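Long-range contacts in structural polyprotein, VP1 (Israeli acute paralysis virus, PDB 5CDD), which probably serves as a structural subunit of the viral capsid, being the VP1 portion that is cut from a longer structural polyprotein: residues Asp51-Gln56 and Thr176-Ala181; Tyr109-Leu114 and Ser130-Pro135; Val143-Tyr148 and Ser166-Phe171. All blocks are in the same frame, centred on the assembly; numbering follows the deposited sequence.

Contact 1 of 3, residues Asp51-Gln56 and Thr176-Ala181; sequences DNWILQ and TTQIVA
The indole of W53 meets V180 obliquely, methyl CG2 of the valine standing 3.9 Å from CE3 of the ring, while CD1 of L55 covers one indole face from 3.4 Å above the plane, offset toward the rim. The two strands carrying these residues, 52-55 and 176-181, run antiparallel at 146° and are neighbours in the BIDG sheet of a capsid jelly roll. W53 sends CG anti to the backbone N (chi1 -168°), and this carries the ring off the strand into the sandwich, where it meets Y170 of the facing sheet as well as F96, I63 and L66. V180 packs there too: its CG2 lies 3.7 Å from CB of W53, and it also reaches F96 and L66. On the other face of the sheet, I54 sits opposite T177 in a non-hydrogen-bonded pair. W53 and Q178 form the hydrogen-bonded pair beside it, with W53 N to Q178 O at 2.8 Å and the longer return bond from Q178 N to W53 O at 3.3 Å. At the corner at D51 the backbone stays close to that of I179, which lays CG1 3.5 Å from the carbonyl oxygen O of D51. The carboxylate of D51 is directed elsewhere, to a salt bridge with R75. T177 is held from its other side by backbone bonds to T99. At the far end L55 N reaches T176 O at 3.0 Å with an N-H...O angle of 165°.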
loop_
_atom_site.group_PDB
_atom_site.type_symbol
_atom_site.label_atom_id
_atom_site.label_comp_id
_atom_site.label_asym_id
_atom_site.label_seq_id
_atom_site.Cartn_x
_atom_site.Cartn_y
_atom_site.Cartn_z
ATOM N N ASP A 51 40.559 -4.314 25.349
ATOM C CA ASP A 51 41.032 -4.090 23.991
ATOM C C ASP A 51 41.875 -5.265 23.529
ATOM O O ASP A 51 42.404 -5.260 22.421
ATOM C CB ASP A 51 41.855 -2.801 23.919
ATOM C CG ASP A 51 41.044 -1.568 24.284
ATOM O OD1 ASP A 51 40.127 -1.202 23.516
ATOM O OD2 ASP A 51 41.325 -0.965 25.343
ATOM N N ASN A 52 42.004 -6.279 24.380
ATOM C CA ASN A 52 42.801 -7.442 24.014
ATOM C C ASN A 52 42.559 -8.651 24.909
ATOM O O ASN A 52 43.052 -8.711 26.033
ATOM C CB ASN A 52 44.287 -7.083 24.041
ATOM C CG ASN A 52 45.132 -8.054 23.245
ATOM O OD1 ASN A 52 44.935 -8.214 22.042
ATOM N ND2 ASN A 52 46.079 -8.705 23.908
ATOM N N TRP A 53 41.805 -9.617 24.401
ATOM C CA TRP A 53 41.515 -10.824 25.160
ATOM C C TRP A 53 42.270 -11.982 24.525
ATOM O O TRP A 53 41.898 -12.473 23.459
ATOM C CB TRP A 53 40.012 -11.101 25.158
ATOM C CG TRP A 53 39.601 -12.159 26.134
ATOM C CD1 TRP A 53 40.114 -12.362 27.384
ATOM C CD2 TRP A 53 38.548 -13.118 25.973
ATOM N NE1 TRP A 53 39.448 -13.387 28.011
ATOM C CE2 TRP A 53 38.481 -13.869 27.169
ATOM C CE3 TRP A 53 37.653 -13.415 24.935
ATOM C CZ2 TRP A 53 37.552 -14.902 27.357
ATOM C CZ3 TRP A 53 36.728 -14.442 25.123
ATOM C CH2 TRP A 53 36.687 -15.171 26.326
ATOM N N ILE A 54 43.338 -12.409 25.187
ATOM C CA ILE A 54 44.170 -13.493 24.685
ATOM C C ILE A 54 43.656 -14.866 25.098
ATOM O O ILE A 54 43.352 -15.106 26.267
ATOM C CB ILE A 54 45.621 -13.327 25.169
ATOM C CG1 ILE A 54 46.120 -11.926 24.805
ATOM C CG2 ILE A 54 46.509 -14.380 24.530
ATOM C CD1 ILE A 54 47.475 -11.580 25.368
ATOM N N LEU A 55 43.559 -15.761 24.121
ATOM C CA LEU A 55 43.086 -17.118 24.352
ATOM C C LEU A 55 43.893 -18.115 23.536
ATOM O O LEU A 55 44.439 -17.777 22.488
ATOM C CB LEU A 55 41.612 -17.244 23.967
ATOM C CG LEU A 55 40.603 -16.448 24.789
ATOM C CD1 LEU A 55 39.211 -16.723 24.259
ATOM C CD2 LEU A 55 40.704 -16.839 26.253
ATOM N N GLN A 56 43.953 -19.349 24.020
ATOM C CA GLN A 56 44.684 -20.402 23.334
ATOM C C GLN A 56 43.743 -21.198 22.442
ATOM O O GLN A 56 42.524 -21.056 22.524
ATOM C CB GLN A 56 45.343 -21.328 24.352
ATOM C CG GLN A 56 46.352 -20.636 25.247
ATOM C CD GLN A 56 46.877 -21.552 26.331
ATOM O OE1 GLN A 56 46.120 -22.020 27.185
ATOM N NE2 GLN A 56 48.179 -21.819 26.302
ATOM N N THR A 176 43.521 -17.110 19.604
ATOM C CA THR A 176 42.961 -15.817 19.253
ATOM C C THR A 176 43.300 -14.664 20.183
ATOM O O THR A 176 43.836 -14.839 21.274
ATOM C CB THR A 176 41.426 -15.894 19.149
ATOM O OG1 THR A 176 40.880 -16.415 20.367
ATOM C CG2 THR A 176 41.025 -16.786 17.996
ATOM N N THR A 177 42.970 -13.472 19.707
ATOM C CA THR A 177 43.173 -12.231 20.428
ATOM C C THR A 177 42.132 -11.268 19.861
ATOM O O THR A 177 42.169 -10.931 18.679
ATOM C CB THR A 177 44.594 -11.678 20.206
ATOM O OG1 THR A 177 44.700 -10.396 20.831
ATOM C CG2 THR A 177 44.911 -11.556 18.720
ATOM N N GLN A 178 41.184 -10.843 20.692
ATOM C CA GLN A 178 40.140 -9.948 20.208
ATOM C C GLN A 178 39.756 -8.829 21.158
ATOM O O GLN A 178 40.053 -8.869 22.353
ATOM C CB GLN A 178 38.874 -10.744 19.872
ATOM C CG GLN A 178 39.123 -12.170 19.414
ATOM C CD GLN A 178 39.130 -13.161 20.565
ATOM O OE1 GLN A 178 39.732 -12.922 21.611
ATOM N NE2 GLN A 178 38.465 -14.288 20.366
ATOM N N ILE A 179 39.093 -7.824 20.597
ATOM C CA ILE A 179 38.604 -6.693 21.369
ATOM C C ILE A 179 37.198 -7.114 21.775
ATOM O O ILE A 179 36.370 -7.433 20.922
ATOM C CB ILE A 179 38.515 -5.415 20.514
ATOM C CG1 ILE A 179 39.894 -5.068 19.943
ATOM C CG2 ILE A 179 37.992 -4.271 21.359
ATOM C CD1 ILE A 179 39.887 -3.914 18.965
ATOM N N VAL A 180 36.934 -7.132 23.073
ATOM C CA VAL A 180 35.625 -7.542 23.553
ATOM C C VAL A 180 34.771 -6.367 24.016
ATOM O O VAL A 180 35.202 -5.547 24.830
ATOM C CB VAL A 180 35.759 -8.553 24.713
ATOM C CG1 VAL A 180 34.391 -9.079 25.106
ATOM C CG2 VAL A 180 36.673 -9.696 24.301
ATOM N N ALA A 181 33.558 -6.293 23.480
ATOM C CA ALA A 181 32.613 -5.241 23.831
ATOM C C ALA A 181 31.303 -5.918 24.210
ATOM O O ALA A 181 30.882 -6.868 23.551
ATOM C CB ALA A 181 32.401 -4.313 22.649
#

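Contact 2 of 3, residues Tyr109-Leu114 and Ser130-Pro135; sequences YIRSFL and SHITYP
Antiparallel strand pairing joins I110-S112 to H131-T133 at the margin of a four-stranded sheet, strand 131-133 being the outermost in this chain. Backbone bonds fix the register: I110 N to T133 O is 2.8 Å, T133 N to I110 O is 3.0 Å, and S112 and H131 make a second reciprocal pair. R111 faces I132 in the non-hydrogen-bonded position between them. A bend of the arginine chain at chi2 (-82°) lays CD 3.5 Å from CB of I132; a second bend at chi3 (-67°) then sets the direction of NE and the guanidinium. That group lies with CZ of F113 over one face and with OG of S130 at its edge, near its plane, 3.6 Å from NE. F113 in turn presents its ring edge to NH2 of R111, the two flat groups being strongly turned against each other. NH2 also makes a long, weak ion pair with D51 of a third subunit. At the other end the aromatic pair Y109 and Y134 meets through a CH-pi contact: CB of Y109 sits over one face of the Y134 ring, 4.1 Å from its centroid. The hydroxyl of Y134 is bonded to the backbone O of N98 of the third subunit, which ties this end to the neighbour. Beyond it CG of P135 rests 3.8 Å from CG1 of I110. I110, S112, H131 and T133 share the sheet face turned to H141 and V143 of strand 140-145, whereas R111 and I132 look toward the third subunit. The pair is the E-F edge of the CHEF sheet in a viral jelly roll.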
loop_
_atom_site.group_PDB
_atom_site.type_symbol
_atom_site.label_atom_id
_atom_site.label_comp_id
_atom_site.label_asym_id
_atom_site.label_seq_id
_atom_site.Cartn_x
_atom_site.Cartn_y
_atom_site.Cartn_z
ATOM N N TYR A 109 37.895 -20.342 13.002
ATOM C CA TYR A 109 36.467 -20.156 13.217
ATOM C C TYR A 109 36.195 -19.959 14.703
ATOM O O TYR A 109 36.962 -20.418 15.550
ATOM C CB TYR A 109 35.676 -21.354 12.676
ATOM C CG TYR A 109 35.864 -22.648 13.434
ATOM C CD1 TYR A 109 35.254 -22.851 14.672
ATOM C CD2 TYR A 109 36.647 -23.677 12.911
ATOM C CE1 TYR A 109 35.417 -24.045 15.370
ATOM C CE2 TYR A 109 36.818 -24.875 13.601
ATOM C CZ TYR A 109 36.199 -25.051 14.828
ATOM O OH TYR A 109 36.361 -26.232 15.516
ATOM N N ILE A 110 35.105 -19.264 15.010
ATOM C CA ILE A 110 34.731 -18.988 16.392
ATOM C C ILE A 110 33.376 -19.605 16.722
ATOM O O ILE A 110 32.400 -19.389 16.009
ATOM C CB ILE A 110 34.641 -17.468 16.649
ATOM C CG1 ILE A 110 35.934 -16.774 16.203
ATOM C CG2 ILE A 110 34.365 -17.210 18.117
ATOM C CD1 ILE A 110 37.165 -17.181 16.974
ATOM N N ARG A 111 33.327 -20.372 17.805
ATOM C CA ARG A 111 32.095 -21.019 18.251
ATOM C C ARG A 111 31.730 -20.498 19.637
ATOM O O ARG A 111 32.603 -20.299 20.482
ATOM C CB ARG A 111 32.285 -22.538 18.334
ATOM C CG ARG A 111 32.550 -23.242 17.013
ATOM C CD ARG A 111 31.263 -23.505 16.247
ATOM N NE ARG A 111 30.387 -24.485 16.896
ATOM C CZ ARG A 111 30.680 -25.774 17.059
ATOM N NH1 ARG A 111 31.835 -26.262 16.627
ATOM N NH2 ARG A 111 29.803 -26.586 17.638
ATOM N N SER A 112 30.443 -20.272 19.871
ATOM C CA SER A 112 29.980 -19.804 21.171
ATOM C C SER A 112 28.799 -20.665 21.610
ATOM O O SER A 112 27.913 -20.972 20.814
ATOM C CB SER A 112 29.578 -18.325 21.109
ATOM O OG SER A 112 28.591 -18.094 20.123
ATOM N N PHE A 113 28.803 -21.063 22.877
ATOM C CA PHE A 113 27.749 -21.908 23.423
ATOM C C PHE A 113 27.185 -21.301 24.699
ATOM O O PHE A 113 27.600 -20.229 25.135
ATOM C CB PHE A 113 28.309 -23.293 23.767
ATOM C CG PHE A 113 29.081 -23.937 22.654
ATOM C CD1 PHE A 113 28.442 -24.746 21.719
ATOM C CD2 PHE A 113 30.453 -23.739 22.542
ATOM C CE1 PHE A 113 29.160 -25.351 20.689
ATOM C CE2 PHE A 113 31.179 -24.337 21.517
ATOM C CZ PHE A 113 30.531 -25.144 20.588
ATOM N N LEU A 114 26.232 -22.010 25.294
ATOM C CA LEU A 114 25.631 -21.590 26.548
ATOM C C LEU A 114 26.222 -22.475 27.634
ATOM O O LEU A 114 26.765 -23.545 27.352
ATOM C CB LEU A 114 24.113 -21.784 26.531
ATOM C CG LEU A 114 23.229 -20.776 25.801
ATOM C CD1 LEU A 114 21.779 -21.211 25.925
ATOM C CD2 LEU A 114 23.417 -19.389 26.394
ATOM N N SER A 130 23.873 -22.519 19.484
ATOM C CA SER A 130 25.257 -22.185 19.166
ATOM C C SER A 130 25.392 -21.261 17.958
ATOM O O SER A 130 24.518 -21.216 17.090
ATOM C CB SER A 130 26.048 -23.471 18.908
ATOM O OG SER A 130 27.342 -23.184 18.409
ATOM N N HIS A 131 26.496 -20.523 17.914
ATOM C CA HIS A 131 26.779 -19.611 16.811
ATOM C C HIS A 131 28.226 -19.816 16.372
ATOM O O HIS A 131 29.081 -20.171 17.183
ATOM C CB HIS A 131 26.585 -18.157 17.243
ATOM C CG HIS A 131 26.805 -17.169 16.139
ATOM N ND1 HIS A 131 27.229 -15.878 16.367
ATOM C CD2 HIS A 131 26.659 -17.284 14.797
ATOM C CE1 HIS A 131 27.339 -15.241 15.214
ATOM N NE2 HIS A 131 26.999 -16.074 14.246
ATOM N N ILE A 132 28.501 -19.586 15.091
ATOM C CA ILE A 132 29.848 -19.751 14.558
ATOM C C ILE A 132 30.155 -18.749 13.450
ATOM O O ILE A 132 29.318 -18.498 12.584
ATOM C CB ILE A 132 30.050 -21.181 14.001
ATOM C CG1 ILE A 132 31.409 -21.288 13.302
ATOM C CG2 ILE A 132 28.928 -21.524 13.041
ATOM C CD1 ILE A 132 31.709 -22.663 12.748
ATOM N N THR A 133 31.356 -18.177 13.487
ATOM C CA THR A 133 31.779 -17.210 12.477
ATOM C C THR A 133 33.206 -17.498 12.023
ATOM O O THR A 133 33.948 -18.211 12.697
ATOM C CB THR A 133 31.728 -15.760 13.011
ATOM O OG1 THR A 133 32.705 -15.590 14.048
ATOM C CG2 THR A 133 30.347 -15.445 13.563
ATOM N N TYR A 134 33.578 -16.947 10.873
ATOM C CA TYR A 134 34.919 -17.125 10.332
ATOM C C TYR A 134 35.559 -15.751 10.190
ATOM O O TYR A 134 35.263 -15.013 9.252
ATOM C CB TYR A 134 34.861 -17.821 8.972
ATOM C CG TYR A 134 34.327 -19.235 9.034
ATOM C CD1 TYR A 134 32.964 -19.481 9.203
ATOM C CD2 TYR A 134 35.189 -20.330 8.941
ATOM C CE1 TYR A 134 32.470 -20.785 9.277
ATOM C CE2 TYR A 134 34.707 -21.637 9.014
ATOM C CZ TYR A 134 33.347 -21.856 9.182
ATOM O OH TYR A 134 32.865 -23.144 9.257
ATOM N N PRO A 135 36.452 -15.393 11.128
ATOM C CA PRO A 135 37.159 -14.110 11.153
ATOM C C PRO A 135 37.722 -13.639 9.817
ATOM O O PRO A 135 37.866 -12.438 9.589
ATOM C CB PRO A 135 38.247 -14.345 12.192
ATOM C CG PRO A 135 37.570 -15.256 13.160
ATOM C CD PRO A 135 36.908 -16.252 12.236
#

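Contact 3 of 3, residues Val143-Tyr148 and Ser166-Phe171; sequences VEVPFY and SSLMYF
Across the core of the beta sandwich, V143 and V145 of one sheet meet L168 of the other. Strands 143-145 and 166-171 lie 7.4 Å apart at their closest axes and run at 148° to each other; between strand 143-145 and L168 the gap is filled by side chains. L168 touches both valines: its CD2 is 3.9 Å from CG1 of V143, and its CB is 3.7 Å from CG2 of V145. With CG of L168 anti to the backbone N (chi1 -177°), CD1 reaches a methyl of each valine while CD2 goes to V143. I63, Y94 and F96 close around the same leucine, and S112 and L114 reach the valines from strand 110-116, next to 166-172 in the facing sheet. In jelly-roll terms these are strands G and H, which belong to the BIDG and CHEF sheets respectively, so the pair bridges the hydrophobic interior. V143 and E144 also pair in parallel with a strand of another structural polyprotein chain, which carries the BIDG sheet across the interface. Past V145 the chain leaves its strand at P146 and swings over to the start of the facing one. There the contact turns polar: the hydroxyl OG of S166 points into the bend, 3.6 Å from CB of Y148, and accepts a weak bond from Y148 N at 3.4 Å. The backbone answers with S166 N to Y148 O at 3.1 Å, also weak. CG1 of V145 flanks the hydroxyl from the apolar side. Over one face of the Y148 ring lies CB of P146, 3.7 Å above the plane and offset toward the rim, and the tyrosine OH is bonded to OE1 of E34 of a third subunit.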
loop_
_atom_site.group_PDB
_atom_site.type_symbol
_atom_site.label_atom_id
_atom_site.label_comp_id
_atom_site.label_asym_id
_atom_site.label_seq_id
_atom_site.Cartn_x
_atom_site.Cartn_y
_atom_site.Cartn_z
ATOM N N VAL A 143 26.943 -12.370 19.515
ATOM C CA VAL A 143 26.075 -13.393 20.087
ATOM C C VAL A 143 25.306 -12.875 21.308
ATOM O O VAL A 143 25.779 -11.994 22.026
ATOM C CB VAL A 143 26.907 -14.642 20.483
ATOM C CG1 VAL A 143 27.929 -14.272 21.545
ATOM C CG2 VAL A 143 25.995 -15.752 20.971
ATOM N N GLU A 144 24.118 -13.427 21.535
ATOM C CA GLU A 144 23.286 -13.012 22.658
ATOM C C GLU A 144 22.938 -14.180 23.572
ATOM O O GLU A 144 22.636 -15.279 23.106
ATOM C CB GLU A 144 21.993 -12.382 22.150
ATOM C CG GLU A 144 21.122 -11.801 23.246
ATOM C CD GLU A 144 19.757 -11.392 22.740
ATOM O OE1 GLU A 144 19.685 -10.772 21.657
ATOM O OE2 GLU A 144 18.757 -11.683 23.429
ATOM N N VAL A 145 22.973 -13.929 24.876
ATOM C CA VAL A 145 22.655 -14.948 25.867
ATOM C C VAL A 145 21.300 -14.637 26.494
ATOM O O VAL A 145 21.148 -13.643 27.201
ATOM C CB VAL A 145 23.720 -14.986 26.980
ATOM C CG1 VAL A 145 23.352 -16.028 28.019
ATOM C CG2 VAL A 145 25.080 -15.290 26.380
ATOM N N PRO A 146 20.290 -15.481 26.232
ATOM C CA PRO A 146 18.952 -15.267 26.789
ATOM C C PRO A 146 18.991 -15.352 28.308
ATOM O O PRO A 146 19.981 -15.808 28.882
ATOM C CB PRO A 146 18.136 -16.407 26.183
ATOM C CG PRO A 146 18.850 -16.707 24.909
ATOM C CD PRO A 146 20.293 -16.643 25.330
ATOM N N PHE A 147 17.922 -14.916 28.962
ATOM C CA PHE A 147 17.874 -14.991 30.412
ATOM C C PHE A 147 17.125 -16.246 30.835
ATOM O O PHE A 147 15.923 -16.207 31.093
ATOM C CB PHE A 147 17.189 -13.761 31.010
ATOM C CG PHE A 147 17.228 -13.719 32.519
ATOM C CD1 PHE A 147 18.446 -13.681 33.198
ATOM C CD2 PHE A 147 16.051 -13.707 33.263
ATOM C CE1 PHE A 147 18.491 -13.631 34.595
ATOM C CE2 PHE A 147 16.087 -13.658 34.659
ATOM C CZ PHE A 147 17.310 -13.619 35.325
ATOM N N TYR A 148 17.840 -17.366 30.869
ATOM C CA TYR A 148 17.267 -18.633 31.301
ATOM C C TYR A 148 17.655 -18.710 32.770
ATOM O O TYR A 148 18.800 -19.023 33.095
ATOM C CB TYR A 148 17.896 -19.798 30.536
ATOM C CG TYR A 148 17.564 -19.851 29.060
ATOM C CD1 TYR A 148 16.239 -19.890 28.621
ATOM C CD2 TYR A 148 18.576 -19.933 28.100
ATOM C CE1 TYR A 148 15.931 -20.015 27.266
ATOM C CE2 TYR A 148 18.279 -20.058 26.744
ATOM C CZ TYR A 148 16.955 -20.103 26.334
ATOM O OH TYR A 148 16.657 -20.261 25.000
ATOM N N SER A 166 21.836 -18.743 32.843
ATOM C CA SER A 166 22.747 -19.082 31.755
ATOM C C SER A 166 23.864 -18.072 31.530
ATOM O O SER A 166 23.749 -16.902 31.887
ATOM C CB SER A 166 21.952 -19.264 30.460
ATOM O OG SER A 166 21.123 -18.132 30.225
ATOM N N SER A 167 24.948 -18.550 30.932
ATOM C CA SER A 167 26.107 -17.721 30.641
ATOM C C SER A 167 26.669 -18.129 29.281
ATOM O O SER A 167 26.166 -19.058 28.649
ATOM C CB SER A 167 27.167 -17.898 31.735
ATOM O OG SER A 167 28.309 -17.105 31.475
ATOM N N LEU A 168 27.706 -17.434 28.831
ATOM C CA LEU A 168 28.314 -17.736 27.542
ATOM C C LEU A 168 29.633 -18.500 27.672
ATOM O O LEU A 168 30.365 -18.349 28.652
ATOM C CB LEU A 168 28.565 -16.439 26.769
ATOM C CG LEU A 168 29.135 -16.582 25.358
ATOM C CD1 LEU A 168 28.031 -17.046 24.427
ATOM C CD2 LEU A 168 29.700 -15.255 24.885
ATOM N N MET A 169 29.919 -19.329 26.674
ATOM C CA MET A 169 31.158 -20.091 26.636
ATOM C C MET A 169 31.794 -19.866 25.268
ATOM O O MET A 169 31.175 -20.113 24.237
ATOM C CB MET A 169 30.895 -21.577 26.855
ATOM C CG MET A 169 32.164 -22.404 26.848
ATOM S SD MET A 169 31.904 -24.078 27.418
ATOM C CE MET A 169 31.258 -24.855 25.930
ATOM N N TYR A 170 33.037 -19.401 25.274
ATOM C CA TYR A 170 33.766 -19.093 24.050
ATOM C C TYR A 170 34.669 -20.232 23.582
ATOM O O TYR A 170 35.164 -21.015 24.387
ATOM C CB TYR A 170 34.607 -17.843 24.288
ATOM C CG TYR A 170 34.985 -17.097 23.040
ATOM C CD1 TYR A 170 34.025 -16.406 22.307
ATOM C CD2 TYR A 170 36.307 -17.063 22.601
ATOM C CE1 TYR A 170 34.370 -15.693 21.166
ATOM C CE2 TYR A 170 36.666 -16.354 21.461
ATOM C CZ TYR A 170 35.692 -15.670 20.748
ATOM O OH TYR A 170 36.035 -14.961 19.619
ATOM N N PHE A 171 34.887 -20.314 22.274
ATOM C CA PHE A 171 35.744 -21.351 21.718
ATOM C C PHE A 171 36.261 -21.015 20.324
ATOM O O PHE A 171 35.561 -20.416 19.516
ATOM C CB PHE A 171 35.006 -22.688 21.648
ATOM C CG PHE A 171 35.838 -23.799 21.069
ATOM C CD1 PHE A 171 36.772 -24.467 21.855
ATOM C CD2 PHE A 171 35.737 -24.130 19.721
ATOM C CE1 PHE A 171 37.594 -25.448 21.308
ATOM C CE2 PHE A 171 36.558 -25.110 19.163
ATOM C CZ PHE A 171 37.489 -25.770 19.959
#

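How the contacts relate
All three contacts belong to one jelly roll. Contact 1 closes the longest loop, from strand 47-55 to strand 176-184; contacts 2 and 3 follow one another inside it. Contact 1 lies within the BIDG sheet and contact 2 within the CHEF sheet, while contact 3 spans the gap between them. Centres of contacts 2 and 3 lie about 11 Å apart; strands 110-116 and 166-172 are bonded neighbours (R111 to F171, F113 to M169). Contact 1 is about 14 Å from contact 2 and 17 Å from contact 3, centre to centre; Y170 links it to contact 3 by packing on W53 and L55. All three reach neighbouring copies, R111 packing on I179 of the third subunit.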